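Local coordinates for protein phosphorylated carbohydrates phosphatase TM_1254 (Thermotoga maritima msb8, PDB 3KBB) that removes phosphate from sugar phosphates such as erythrose 4-phosphate, fructose 6-phosphate and mannose 6-phosphate with the aid of a divalent metal ion, at residues F6-V11 against T107-R112; V11-E16 against R119-E124; D134-G139 against Y146-E151; K102-T107 against E151-V156. All coordinates share one frame; numbering follows the deposited sequence. Where two conformers were deposited one is given.

Contact 1: residues F6-V11 against T107-R112; sequences FDMDGV and TSTPQR. With SO4 (sulfate ion), chain D.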
loop_
_atom_site.group_PDB
_atom_site.type_symbol
_atom_site.label_atom_id
_atom_site.label_comp_id
_atom_site.label_asym_id
_atom_site.label_seq_id
_atom_site.Cartn_x
_atom_site.Cartn_y
_atom_site.Cartn_z
ATOM N N PHE A 6 -9.900 2.870 -0.166
ATOM C CA PHE A 6 -8.500 3.236 -0.288
ATOM C C PHE A 6 -7.631 2.002 -0.275
ATOM O O PHE A 6 -7.773 1.143 0.606
ATOM C CB PHE A 6 -8.063 4.099 0.890
ATOM C CG PHE A 6 -8.574 5.515 0.835
ATOM C CD1 PHE A 6 -7.737 6.554 0.394
ATOM C CD2 PHE A 6 -9.896 5.813 1.207
ATOM C CE1 PHE A 6 -8.213 7.898 0.349
ATOM C CE2 PHE A 6 -10.361 7.137 1.157
ATOM C CZ PHE A 6 -9.514 8.162 0.702
ATOM N N ASP A 7 -6.658 1.936 -1.171
ATOM C CA ASP A 7 -5.503 1.067 -0.932
ATOM C C ASP A 7 -4.675 1.645 0.222
ATOM O O ASP A 7 -4.783 2.846 0.531
ATOM C CB ASP A 7 -4.657 0.984 -2.205
ATOM C CG ASP A 7 -3.589 -0.091 -2.121
ATOM O OD1 ASP A 7 -3.803 -1.095 -1.415
ATOM O OD2 ASP A 7 -2.534 0.115 -2.727
HETATM N N MSE A 8 -3.885 0.807 0.896
HETATM C CA MSE A 8 -3.131 1.281 2.069
HETATM C C MSE A 8 -1.762 1.800 1.663
HETATM O O MSE A 8 -1.521 3.021 1.669
HETATM C CB MSE A 8 -3.045 0.172 3.139
HETATM C CG MSE A 8 -2.371 0.687 4.337
HETATM SE SE MSE A 8 -2.178 -0.677 5.731
HETATM C CE MSE A 8 -0.922 -1.862 4.876
ATOM N N ASP A 9 -0.873 0.894 1.282
ATOM C CA ASP A 9 0.487 1.295 1.034
ATOM C C ASP A 9 0.585 2.015 -0.290
ATOM O O ASP A 9 0.172 1.500 -1.331
ATOM C CB ASP A 9 1.394 0.099 1.004
ATOM C CG ASP A 9 2.831 0.503 0.865
ATOM O OD1 ASP A 9 3.391 0.949 1.864
ATOM O OD2 ASP A 9 3.384 0.401 -0.253
ATOM N N GLY A 10 1.162 3.189 -0.230
ATOM C CA GLY A 10 1.295 4.031 -1.407
ATOM C C GLY A 10 0.155 5.021 -1.560
ATOM O O GLY A 10 0.153 5.819 -2.502
ATOM N N VAL A 11 -0.822 4.979 -0.659
ATOM C CA VAL A 11 -1.891 5.953 -0.663
ATOM C C VAL A 11 -1.968 6.568 0.713
ATOM O O VAL A 11 -1.763 7.747 0.868
ATOM C CB VAL A 11 -3.268 5.338 -1.061
ATOM C CG1 VAL A 11 -4.334 6.371 -1.062
ATOM C CG2 VAL A 11 -3.197 4.598 -2.412
ATOM N N THR A 107 -6.083 -3.884 1.140
ATOM C CA THR A 107 -4.635 -3.984 1.053
ATOM C C THR A 107 -4.220 -5.417 0.828
ATOM O O THR A 107 -4.855 -6.325 1.364
ATOM C CB THR A 107 -3.935 -3.443 2.313
ATOM O OG1 THR A 107 -2.516 -3.601 2.181
ATOM C CG2 THR A 107 -4.426 -4.178 3.599
ATOM N N SER A 108 -3.145 -5.622 0.060
ATOM C CA SER A 108 -2.577 -6.949 -0.108
ATOM C C SER A 108 -1.823 -7.408 1.150
ATOM O O SER A 108 -1.471 -8.587 1.282
ATOM C CB SER A 108 -1.597 -6.945 -1.303
ATOM O OG SER A 108 -2.279 -6.529 -2.481
ATOM N N THR A 109 -1.497 -6.463 2.027
ATOM C CA THR A 109 -0.736 -6.747 3.246
ATOM C C THR A 109 -1.609 -7.571 4.190
ATOM O O THR A 109 -2.783 -7.245 4.348
ATOM C CB THR A 109 -0.382 -5.438 3.971
ATOM O OG1 THR A 109 0.456 -4.637 3.121
ATOM C CG2 THR A 109 0.363 -5.730 5.257
ATOM N N PRO A 110 -1.052 -8.657 4.770
ATOM C CA PRO A 110 -1.838 -9.445 5.764
ATOM C C PRO A 110 -2.366 -8.617 6.905
ATOM O O PRO A 110 -1.747 -7.651 7.351
ATOM C CB PRO A 110 -0.825 -10.476 6.295
ATOM C CG PRO A 110 0.100 -10.696 5.123
ATOM C CD PRO A 110 0.271 -9.267 4.542
ATOM N N GLN A 111 -3.509 -9.073 7.432
ATOM C CA GLN A 111 -4.202 -8.342 8.464
ATOM C C GLN A 111 -3.360 -7.865 9.644
ATOM O O GLN A 111 -3.396 -6.668 10.020
ATOM C CB GLN A 111 -5.417 -9.133 8.966
ATOM C CG GLN A 111 -6.157 -8.264 9.992
ATOM C CD GLN A 111 -7.428 -8.938 10.543
ATOM O OE1 GLN A 111 -8.206 -8.287 11.250
ATOM N NE2 GLN A 111 -7.639 -10.210 10.202
ATOM N N ARG A 112 -2.657 -8.796 10.298
ATOM C CA ARG A 112 -1.996 -8.418 11.553
ATOM C C ARG A 112 -0.922 -7.344 11.325
ATOM O O ARG A 112 -0.876 -6.301 12.005
ATOM C CB ARG A 112 -1.408 -9.658 12.248
ATOM C CG ARG A 112 -0.888 -9.368 13.597
ATOM C CD ARG A 112 -0.897 -10.632 14.399
ATOM N NE ARG A 112 0.014 -11.626 13.843
ATOM C CZ ARG A 112 1.321 -11.646 14.089
ATOM N NH1 ARG A 112 1.859 -10.710 14.867
ATOM N NH2 ARG A 112 2.086 -12.600 13.560
HETATM S S SO4 D . -1.098 -2.795 -0.508
HETATM O O1 SO4 D . -1.646 -1.783 0.409
HETATM O O2 SO4 D . -0.065 -2.204 -1.353
HETATM O O3 SO4 D . -0.379 -3.838 0.259
HETATM O O4 SO4 D . -2.120 -3.414 -1.421
#
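The CE methyl of Met-8, a selenomethionine, lies against two threonine hydroxyls, 3.6 Å from both Thr-107 OG1 and Thr-109 OG1. The chain runs straight out to SE and bends only at its last bond (chi3 68°), which turns the methyl to these oxygens; the Met-8 side chain crosses that of Thr-109 at about a right angle. Thr-107 OG1 accepts a hydrogen bond from Thr-109 N at 3.0 Å, an ST turn, and donates its own proton to O1 of a bound sulfate at 2.7 Å. Asp-9 N reaches the same O1 at 2.9 Å from the other segment, so this oxygen is gripped from both sides of the contact. Ser-108 N holds sulfate O4 in a nearly straight bond (2.8 Å, 173°). Beside the anion, Asp-7 OD1 stands 3.9 Å from Thr-107 CA and forms a salt bridge with Lys-140, which also binds the sulfate. With an alanine in place of Asp-7, Lys-140 would probably be left without its carboxylate mate. Asp-7, the nucleophile by similarity, and Asp-9 make up the DxD motif of the HAD superfamily; with Thr-107 at the end of the neighbouring strand they frame its phosphate site, where the sulfate probably mimics substrate phosphate.

Contact 2: residues V11-E16 against R119-E124; sequences VLMDTE and RRLDLE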
loop_
_atom_site.group_PDB
_atom_site.type_symbol
_atom_site.label_atom_id
_atom_site.label_comp_id
_atom_site.label_asym_id
_atom_site.label_seq_id
_atom_site.Cartn_x
_atom_site.Cartn_y
_atom_site.Cartn_z
ATOM N N VAL A 11 -0.822 4.979 -0.659
ATOM C CA VAL A 11 -1.891 5.953 -0.663
ATOM C C VAL A 11 -1.968 6.568 0.713
ATOM O O VAL A 11 -1.763 7.747 0.868
ATOM C CB VAL A 11 -3.268 5.338 -1.061
ATOM C CG1 VAL A 11 -4.334 6.371 -1.062
ATOM C CG2 VAL A 11 -3.197 4.598 -2.412
ATOM N N LEU A 12 -2.220 5.753 1.745
ATOM C CA LEU A 12 -2.300 6.337 3.090
ATOM C C LEU A 12 -0.923 6.681 3.695
ATOM O O LEU A 12 -0.780 7.658 4.449
ATOM C CB LEU A 12 -3.067 5.379 4.007
ATOM C CG LEU A 12 -4.485 4.979 3.603
ATOM C CD1 LEU A 12 -5.048 4.121 4.778
ATOM C CD2 LEU A 12 -5.355 6.165 3.365
HETATM N N MSE A 13 0.069 5.860 3.348
HETATM C CA MSE A 13 1.445 6.091 3.727
HETATM C C MSE A 13 2.299 5.228 2.803
HETATM O O MSE A 13 1.783 4.342 2.118
HETATM C CB MSE A 13 1.676 5.780 5.210
HETATM C CG MSE A 13 1.651 4.323 5.604
HETATM SE SE MSE A 13 -0.031 3.323 5.368
HETATM C CE MSE A 13 0.988 1.939 4.504
ATOM N N ASP A 14 3.582 5.562 2.719
ATOM C CA ASP A 14 4.467 4.913 1.739
ATOM C C ASP A 14 5.641 4.181 2.418
ATOM O O ASP A 14 6.540 4.819 2.978
ATOM C CB ASP A 14 5.066 5.948 0.770
ATOM C CG ASP A 14 4.024 6.777 0.048
ATOM O OD1 ASP A 14 2.880 6.323 -0.131
ATOM O OD2 ASP A 14 4.389 7.894 -0.366
ATOM N N THR A 15 5.647 2.863 2.352
ATOM C CA THR A 15 6.755 2.109 2.975
ATOM C C THR A 15 7.928 1.923 2.035
ATOM O O THR A 15 9.085 1.774 2.501
ATOM C CB THR A 15 6.330 0.725 3.477
ATOM O OG1 THR A 15 5.826 -0.061 2.373
ATOM C CG2 THR A 15 5.273 0.859 4.600
ATOM N N GLU A 16 7.624 1.895 0.729
ATOM C CA GLU A 16 8.654 1.571 -0.285
ATOM C C GLU A 16 9.910 2.420 -0.092
ATOM O O GLU A 16 11.004 1.869 -0.130
ATOM C CB GLU A 16 8.124 1.652 -1.722
ATOM C CG GLU A 16 9.107 1.090 -2.810
ATOM C CD GLU A 16 10.082 2.127 -3.381
ATOM O OE1 GLU A 16 9.897 3.346 -3.157
ATOM O OE2 GLU A 16 11.042 1.707 -4.070
ATOM N N ARG A 119 -2.483 1.347 13.164
ATOM C CA ARG A 119 -2.638 1.740 14.577
ATOM C C ARG A 119 -1.579 2.752 15.003
ATOM O O ARG A 119 -1.903 3.751 15.663
ATOM C CB ARG A 119 -2.646 0.523 15.506
ATOM C CG ARG A 119 -3.212 0.839 16.919
ATOM C CD ARG A 119 -3.386 -0.449 17.761
ATOM N NE ARG A 119 -4.221 -0.261 18.959
ATOM C CZ ARG A 119 -5.560 -0.261 18.961
ATOM N NH1 ARG A 119 -6.231 -0.424 17.826
ATOM N NH2 ARG A 119 -6.229 -0.084 20.093
ATOM N N ARG A 120 -0.329 2.513 14.617
ATOM C CA ARG A 120 0.776 3.418 14.925
ATOM C C ARG A 120 0.483 4.797 14.356
ATOM O O ARG A 120 0.850 5.801 14.960
ATOM C CB ARG A 120 2.067 2.882 14.310
ATOM C CG ARG A 120 3.365 3.276 15.001
ATOM C CD ARG A 120 4.564 2.493 14.399
ATOM N NE ARG A 120 4.749 1.103 14.860
ATOM C CZ ARG A 120 4.899 0.048 14.049
ATOM N NH1 ARG A 120 4.864 0.198 12.724
ATOM N NH2 ARG A 120 5.084 -1.170 14.553
ATOM N N LEU A 121 -0.192 4.849 13.201
ATOM C CA LEU A 121 -0.451 6.130 12.534
ATOM C C LEU A 121 -1.810 6.702 12.906
ATOM O O LEU A 121 -2.173 7.763 12.432
ATOM C CB LEU A 121 -0.311 6.000 11.008
ATOM C CG LEU A 121 1.084 5.638 10.483
ATOM C CD1 LEU A 121 1.027 5.524 8.970
ATOM C CD2 LEU A 121 2.126 6.659 10.912
ATOM N N ASP A 122 -2.539 6.000 13.769
ATOM C CA ASP A 122 -3.893 6.399 14.167
ATOM C C ASP A 122 -4.831 6.659 12.968
ATOM O O ASP A 122 -5.548 7.656 12.935
ATOM C CB ASP A 122 -3.853 7.625 15.108
ATOM C CG ASP A 122 -5.180 7.895 15.760
ATOM O OD1 ASP A 122 -5.922 6.931 16.038
ATOM O OD2 ASP A 122 -5.523 9.084 15.965
ATOM N N LEU A 123 -4.789 5.766 11.975
ATOM C CA LEU A 123 -5.656 5.867 10.775
ATOM C C LEU A 123 -6.695 4.763 10.785
ATOM O O LEU A 123 -7.639 4.780 10.011
ATOM C CB LEU A 123 -4.820 5.790 9.484
ATOM C CG LEU A 123 -3.779 6.872 9.175
ATOM C CD1 LEU A 123 -2.970 6.523 7.884
ATOM C CD2 LEU A 123 -4.439 8.210 9.041
ATOM N N GLU A 124 -6.548 3.815 11.718
ATOM C CA GLU A 124 -7.445 2.682 11.778
ATOM C C GLU A 124 -8.880 3.072 12.154
ATOM O O GLU A 124 -9.843 2.511 11.664
ATOM C CB GLU A 124 -6.875 1.706 12.784
ATOM C CG GLU A 124 -7.220 0.291 12.553
ATOM C CD GLU A 124 -6.648 -0.526 13.654
ATOM O OE1 GLU A 124 -5.411 -0.722 13.638
ATOM O OE2 GLU A 124 -7.430 -0.914 14.556
#
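A chi1 of 72°, in one of two conformers of the selenomethionine Met-13, places CG between its own backbone N and carbonyl carbon, which sets the root of the side chain against Leu-121. Leu-121 in turn is stretched out by an anti chi2 of 179°, which carries CD1 to 3.6 Å from Met-13 CG and 3.8 Å from Met-13 CB. The two side chains cross at a slant, and only the first part of Met-13 takes part: in this conformer further bends lead the selenium end away. A second apolar touch lies next to this one, where the CD1 methyl of Leu-123 rests 4.0 Å from Leu-12 CB. Between the two leucines of 119-124 the helix ends in a Schellman motif, with Asp-122 at positive phi and its N bonded to Arg-119 O at 3.0 Å, and both leucines point to the loop. Arg-90 of helix 89-98 binds the carbonyls of Leu-121 and Asp-122. The contact thus joins the loop between strand 3-7 and helix 19-29 to the end of helix 111-120, while Leu-118 and Val-89 from helices 111-120 and 89-98 pack on Leu-12.

Contact 3: residues D134-G139 against Y146-E151; sequences DQVKNG and YLLVLE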
loop_
_atom_site.group_PDB
_atom_site.type_symbol
_atom_site.label_atom_id
_atom_site.label_comp_id
_atom_site.label_asym_id
_atom_site.label_seq_id
_atom_site.Cartn_x
_atom_site.Cartn_y
_atom_site.Cartn_z
ATOM N N ASP A 134 -4.540 -11.615 3.257
ATOM C CA ASP A 134 -4.715 -12.992 3.731
ATOM C C ASP A 134 -6.163 -13.391 3.901
ATOM O O ASP A 134 -6.450 -14.437 4.496
ATOM C CB ASP A 134 -3.920 -13.257 5.040
ATOM C CG ASP A 134 -4.242 -12.265 6.196
ATOM O OD1 ASP A 134 -4.855 -11.181 6.026
ATOM O OD2 ASP A 134 -3.831 -12.607 7.343
ATOM N N GLN A 135 -7.075 -12.539 3.422
ATOM C CA GLN A 135 -8.516 -12.812 3.484
ATOM C C GLN A 135 -9.136 -13.216 2.143
ATOM O O GLN A 135 -10.347 -13.422 2.061
ATOM C CB GLN A 135 -9.227 -11.593 4.072
ATOM C CG GLN A 135 -8.818 -11.339 5.509
ATOM C CD GLN A 135 -9.568 -10.180 6.136
ATOM O OE1 GLN A 135 -9.963 -9.230 5.454
ATOM N NE2 GLN A 135 -9.763 -10.250 7.444
ATOM N N VAL A 136 -8.311 -13.306 1.104
ATOM C CA VAL A 136 -8.741 -13.791 -0.205
ATOM C C VAL A 136 -7.862 -14.943 -0.683
ATOM O O VAL A 136 -6.702 -15.033 -0.265
ATOM C CB VAL A 136 -8.677 -12.653 -1.264
ATOM C CG1 VAL A 136 -9.690 -11.558 -0.876
ATOM C CG2 VAL A 136 -7.278 -12.081 -1.341
ATOM N N LYS A 137 -8.412 -15.764 -1.577
ATOM C CA LYS A 137 -7.658 -16.882 -2.165
ATOM C C LYS A 137 -6.586 -16.380 -3.137
ATOM O O LYS A 137 -5.411 -16.789 -3.067
ATOM C CB LYS A 137 -8.617 -17.852 -2.845
ATOM C CG LYS A 137 -7.877 -19.056 -3.489
ATOM C CD LYS A 137 -8.840 -20.099 -3.988
ATOM C CE LYS A 137 -8.084 -21.219 -4.663
ATOM N NZ LYS A 137 -9.034 -22.036 -5.456
ATOM N N ASN A 138 -6.999 -15.496 -4.048
ATOM C CA ASN A 138 -6.134 -14.960 -5.110
ATOM C C ASN A 138 -6.043 -13.452 -4.971
ATOM O O ASN A 138 -7.091 -12.798 -4.854
ATOM C CB ASN A 138 -6.739 -15.312 -6.458
ATOM C CG ASN A 138 -6.789 -16.814 -6.698
ATOM O OD1 ASN A 138 -7.840 -17.367 -7.000
ATOM N ND2 ASN A 138 -5.659 -17.475 -6.526
ATOM N N GLY A 139 -4.818 -12.911 -4.939
ATOM C CA GLY A 139 -4.656 -11.461 -4.704
ATOM C C GLY A 139 -4.672 -10.682 -6.020
ATOM O O GLY A 139 -4.922 -11.239 -7.078
ATOM N N TYR A 146 -11.463 -6.733 -4.158
ATOM C CA TYR A 146 -12.475 -5.661 -4.287
ATOM C C TYR A 146 -13.895 -6.193 -4.210
ATOM O O TYR A 146 -14.755 -5.510 -3.682
ATOM C CB TYR A 146 -12.240 -4.838 -5.567
ATOM C CG TYR A 146 -11.112 -3.864 -5.279
ATOM C CD1 TYR A 146 -11.334 -2.701 -4.503
ATOM C CD2 TYR A 146 -9.818 -4.106 -5.741
ATOM C CE1 TYR A 146 -10.300 -1.828 -4.203
ATOM C CE2 TYR A 146 -8.760 -3.238 -5.448
ATOM C CZ TYR A 146 -9.018 -2.093 -4.664
ATOM O OH TYR A 146 -8.009 -1.213 -4.344
ATOM N N LEU A 147 -14.145 -7.385 -4.754
ATOM C CA LEU A 147 -15.476 -8.044 -4.607
ATOM C C LEU A 147 -15.813 -8.239 -3.121
ATOM O O LEU A 147 -16.964 -8.004 -2.695
ATOM C CB LEU A 147 -15.491 -9.371 -5.409
ATOM C CG LEU A 147 -15.445 -9.171 -6.924
ATOM C CD1 LEU A 147 -15.089 -10.540 -7.608
ATOM C CD2 LEU A 147 -16.746 -8.570 -7.502
ATOM N N LEU A 148 -14.825 -8.635 -2.307
ATOM C CA LEU A 148 -15.054 -8.821 -0.866
ATOM C C LEU A 148 -15.299 -7.467 -0.166
ATOM O O LEU A 148 -16.171 -7.363 0.716
ATOM C CB LEU A 148 -13.863 -9.548 -0.227
ATOM C CG LEU A 148 -13.976 -9.958 1.263
ATOM C CD1 LEU A 148 -15.280 -10.708 1.547
ATOM C CD2 LEU A 148 -12.712 -10.754 1.689
ATOM N N VAL A 149 -14.550 -6.430 -0.562
ATOM C CA VAL A 149 -14.809 -5.073 -0.027
ATOM C C VAL A 149 -16.251 -4.651 -0.332
ATOM O O VAL A 149 -16.941 -4.135 0.583
ATOM C CB VAL A 149 -13.819 -3.998 -0.587
ATOM C CG1 VAL A 149 -14.219 -2.569 -0.080
ATOM C CG2 VAL A 149 -12.396 -4.308 -0.109
ATOM N N LEU A 150 -16.690 -4.849 -1.589
ATOM C CA LEU A 150 -18.059 -4.514 -2.018
ATOM C C LEU A 150 -19.089 -5.305 -1.211
ATOM O O LEU A 150 -20.099 -4.764 -0.789
ATOM C CB LEU A 150 -18.261 -4.726 -3.507
ATOM C CG LEU A 150 -17.417 -3.825 -4.427
ATOM C CD1 LEU A 150 -17.546 -4.279 -5.868
ATOM C CD2 LEU A 150 -17.978 -2.401 -4.215
ATOM N N GLU A 151 -18.780 -6.583 -0.987
ATOM C CA GLU A 151 -19.652 -7.467 -0.198
ATOM C C GLU A 151 -19.825 -6.989 1.210
ATOM O O GLU A 151 -20.964 -6.910 1.699
ATOM C CB GLU A 151 -19.129 -8.891 -0.212
ATOM C CG GLU A 151 -20.091 -9.875 0.514
ATOM C CD GLU A 151 -19.764 -11.300 0.203
ATOM O OE1 GLU A 151 -18.573 -11.656 0.319
ATOM O OE2 GLU A 151 -20.700 -12.045 -0.172
#
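Val-136 and Leu-148 bring the backbones closest, with their CA atoms 8.1 Å apart, where an irregular loop faces a regular helix. The loop 134-139 follows strand 129-131 of the parallel Rossmann-like sheet of the HAD fold and leads into helix 144-153, so the contact folds a beta-alpha connection back on its own helix. Along 146-151 the helical bonds are regular, as in Leu-150 N to Tyr-146 O at 2.9 Å; in the loop, Val-136 adopts extended angles after Gln-135. The backbone N atoms of Lys-137 and Asn-138 bond to the carboxylate of Glu-144, tying the loop to the first turn of the helix. Leu-148 carries the apolar side of the contact. Its CG stands anti to the backbone N (chi1 -174°), and its CD2 methyl reaches the loop; Leu-148 also touches Val-131 of the sheet, and Val-149 packs on Val-131 and Ala-104. Gln-135 comes close through its CB, 4.3 Å from Leu-148 CD2, and its amide oxygen is engaged by Arg-152 NH1 and Phe-132 N. The side chains of Leu-148 and Val-136 meet at a slant, methyl to methyl, with CD2 4.0 Å from Val-136 CG1. The same Leu-148 CD2 lies nearest to the backbone oxygen of Gln-135, at 3.6 Å.

Contact 4: residues K102-T107 against E151-V156; sequences KLALAT and ERLNVV. With SO4 (sulfate ion), chain D.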
loop_
_atom_site.group_PDB
_atom_site.type_symbol
_atom_site.label_atom_id
_atom_site.label_comp_id
_atom_site.label_asym_id
_atom_site.label_seq_id
_atom_site.Cartn_x
_atom_site.Cartn_y
_atom_site.Cartn_z
ATOM N N LYS A 102 -19.642 5.531 3.643
ATOM C CA LYS A 102 -18.827 4.449 4.226
ATOM C C LYS A 102 -17.414 4.525 3.692
ATOM O O LYS A 102 -17.211 4.944 2.525
ATOM C CB LYS A 102 -19.401 3.109 3.809
ATOM C CG LYS A 102 -20.662 2.731 4.599
ATOM C CD LYS A 102 -21.206 1.414 4.091
ATOM C CE LYS A 102 -22.520 1.074 4.765
ATOM N NZ LYS A 102 -22.791 -0.367 4.558
ATOM N N LEU A 103 -16.451 4.117 4.519
ATOM C CA LEU A 103 -15.033 4.240 4.190
ATOM C C LEU A 103 -14.446 2.856 4.314
ATOM O O LEU A 103 -14.678 2.187 5.339
ATOM C CB LEU A 103 -14.345 5.170 5.180
ATOM C CG LEU A 103 -12.981 5.838 5.004
ATOM C CD1 LEU A 103 -12.781 6.382 3.573
ATOM C CD2 LEU A 103 -12.785 7.006 6.039
ATOM N N ALA A 104 -13.716 2.421 3.290
ATOM C CA ALA A 104 -13.139 1.086 3.342
ATOM C C ALA A 104 -11.656 1.135 2.976
ATOM O O ALA A 104 -11.218 2.019 2.223
ATOM C CB ALA A 104 -13.846 0.134 2.411
ATOM N N LEU A 105 -10.929 0.135 3.472
ATOM C CA LEU A 105 -9.515 -0.066 3.185
ATOM C C LEU A 105 -9.384 -1.416 2.478
ATOM O O LEU A 105 -10.035 -2.394 2.875
ATOM C CB LEU A 105 -8.749 -0.166 4.503
ATOM C CG LEU A 105 -7.289 -0.371 4.135
ATOM C CD1 LEU A 105 -6.594 0.956 3.871
ATOM C CD2 LEU A 105 -6.552 -1.226 5.154
ATOM N N ALA A 106 -8.571 -1.489 1.422
ATOM C CA ALA A 106 -8.240 -2.772 0.812
ATOM C C ALA A 106 -6.705 -2.802 0.692
ATOM O O ALA A 106 -6.083 -1.827 0.230
ATOM C CB ALA A 106 -8.926 -2.970 -0.536
ATOM N N THR A 107 -6.083 -3.884 1.140
ATOM C CA THR A 107 -4.635 -3.984 1.053
ATOM C C THR A 107 -4.220 -5.417 0.828
ATOM O O THR A 107 -4.855 -6.325 1.364
ATOM C CB THR A 107 -3.935 -3.443 2.313
ATOM O OG1 THR A 107 -2.516 -3.601 2.181
ATOM C CG2 THR A 107 -4.426 -4.178 3.599
ATOM N N GLU A 151 -18.780 -6.583 -0.987
ATOM C CA GLU A 151 -19.652 -7.467 -0.198
ATOM C C GLU A 151 -19.825 -6.989 1.210
ATOM O O GLU A 151 -20.964 -6.910 1.699
ATOM C CB GLU A 151 -19.129 -8.891 -0.212
ATOM C CG GLU A 151 -20.091 -9.875 0.514
ATOM C CD GLU A 151 -19.764 -11.300 0.203
ATOM O OE1 GLU A 151 -18.573 -11.656 0.319
ATOM O OE2 GLU A 151 -20.700 -12.045 -0.172
ATOM N N ARG A 152 -18.712 -6.707 1.887
ATOM C CA ARG A 152 -18.729 -6.280 3.254
ATOM C C ARG A 152 -19.369 -4.884 3.408
ATOM O O ARG A 152 -20.012 -4.606 4.413
ATOM C CB ARG A 152 -17.328 -6.290 3.861
ATOM C CG ARG A 152 -16.742 -7.738 4.061
ATOM C CD ARG A 152 -15.425 -7.735 4.894
ATOM N NE ARG A 152 -14.854 -9.090 4.939
ATOM C CZ ARG A 152 -13.598 -9.434 5.284
ATOM N NH1 ARG A 152 -12.689 -8.545 5.684
ATOM N NH2 ARG A 152 -13.269 -10.719 5.269
ATOM N N LEU A 153 -19.191 -4.013 2.411
ATOM C CA LEU A 153 -19.837 -2.691 2.434
ATOM C C LEU A 153 -21.348 -2.753 2.094
ATOM O O LEU A 153 -22.114 -1.821 2.423
ATOM C CB LEU A 153 -19.185 -1.816 1.358
ATOM C CG LEU A 153 -17.789 -1.261 1.580
ATOM C CD1 LEU A 153 -17.293 -0.723 0.246
ATOM C CD2 LEU A 153 -17.868 -0.113 2.614
ATOM N N ASN A 154 -21.733 -3.831 1.424
ATOM C CA ASN A 154 -23.049 -3.982 0.821
ATOM C C ASN A 154 -23.420 -2.790 -0.078
ATOM O O ASN A 154 -24.466 -2.108 0.108
ATOM C CB ASN A 154 -24.086 -4.211 1.933
ATOM C CG ASN A 154 -25.435 -4.561 1.406
ATOM O OD1 ASN A 154 -25.580 -5.167 0.347
ATOM N ND2 ASN A 154 -26.459 -4.183 2.163
ATOM N N VAL A 155 -22.530 -2.505 -1.031
ATOM C CA VAL A 155 -22.731 -1.422 -2.007
ATOM C C VAL A 155 -22.412 -1.904 -3.425
ATOM O O VAL A 155 -21.617 -2.837 -3.630
ATOM C CB VAL A 155 -21.913 -0.114 -1.655
ATOM C CG1 VAL A 155 -22.137 0.318 -0.229
ATOM C CG2 VAL A 155 -20.426 -0.348 -1.874
ATOM N N VAL A 156 -23.039 -1.272 -4.411
ATOM C CA VAL A 156 -22.840 -1.612 -5.830
ATOM C C VAL A 156 -21.579 -0.900 -6.344
ATOM O O VAL A 156 -21.278 0.175 -5.870
ATOM C CB VAL A 156 -24.078 -1.179 -6.660
ATOM C CG1 VAL A 156 -25.345 -1.845 -6.058
ATOM C CG2 VAL A 156 -24.254 0.285 -6.615
HETATM S S SO4 D . -1.098 -2.795 -0.508
HETATM O O1 SO4 D . -1.646 -1.783 0.409
HETATM O O2 SO4 D . -0.065 -2.204 -1.353
HETATM O O3 SO4 D . -0.379 -3.838 0.259
HETATM O O4 SO4 D . -2.120 -3.414 -1.421
HETATM O O HOH W 1 -24.457 -0.094 2.366
HETATM O O HOH W 2 -20.893 -2.064 5.684
#
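Lys-102 lies along Leu-153 where strand 102-106 of the Rossmann-like HAD sheet packs against the C-terminal end of helix 144-153, the helix that links strands 129-131 and 160-164. The two side chains slide past each other in opposite directions. At the root, Lys-102 CB touches the CD2 methyl of Leu-153 at 3.8 Å. The chain is extended beyond CG and stays alongside the leucine: CD sits 4.0 Å from the same Leu-153 CD2 and also nears Leu-153 O, at 3.8 Å, and CE passes 3.7 Å from that oxygen. The ammonium at the tip then donates to it, NZ to Leu-153 O being 2.7 Å. The bond approaches at a C=O...N angle of 140°, with NZ tilted 30° from the carbonyl plane. Two waters, each accepting from Lys-102 NZ at 2.8 Å, donate in turn to Asn-154 O and Arg-152 O. The ammonium thus reaches three successive carbonyls, Leu-153 O directly and the other two through water, where the chain leaves the helix at Asn-154 with positive phi. A positive charge here is likely to be favoured by the partial negative charge of the helix end. Val-129 and Ala-3 of the flanking strands also touch Leu-153, which is buried on the sheet. Further along the strand, the CB of Ala-104 meets the CD2 methyl of Leu-153 at 4.0 Å.

All four contacts belong to the HAD core, and contact 1 holds the probable nucleophile Asp-7 and the bound sulfate. Contact 2, centred about 9 Å away, continues the same loop: Asp-9 OD1 meets Thr-15 OG1 at 2.7 Å, a probable hydrogen bond between the two. Contact 4 begins from the neighbouring strand, whose backbone pairs with that of strand 3-7 through Phe-6 N and Ala-104 O at 2.9 Å; it shares Thr-107, and with it the sulfate, with contact 1. Contact 3 lies within the chain loop closed by contact 4; its segment 146-151 shares helix 144-153 with contact 4, and Val-149 CG1 packs 3.7 Å from Ala-104 CB. Contacts 2 and 3 do not touch, their centres standing about 20 Å apart.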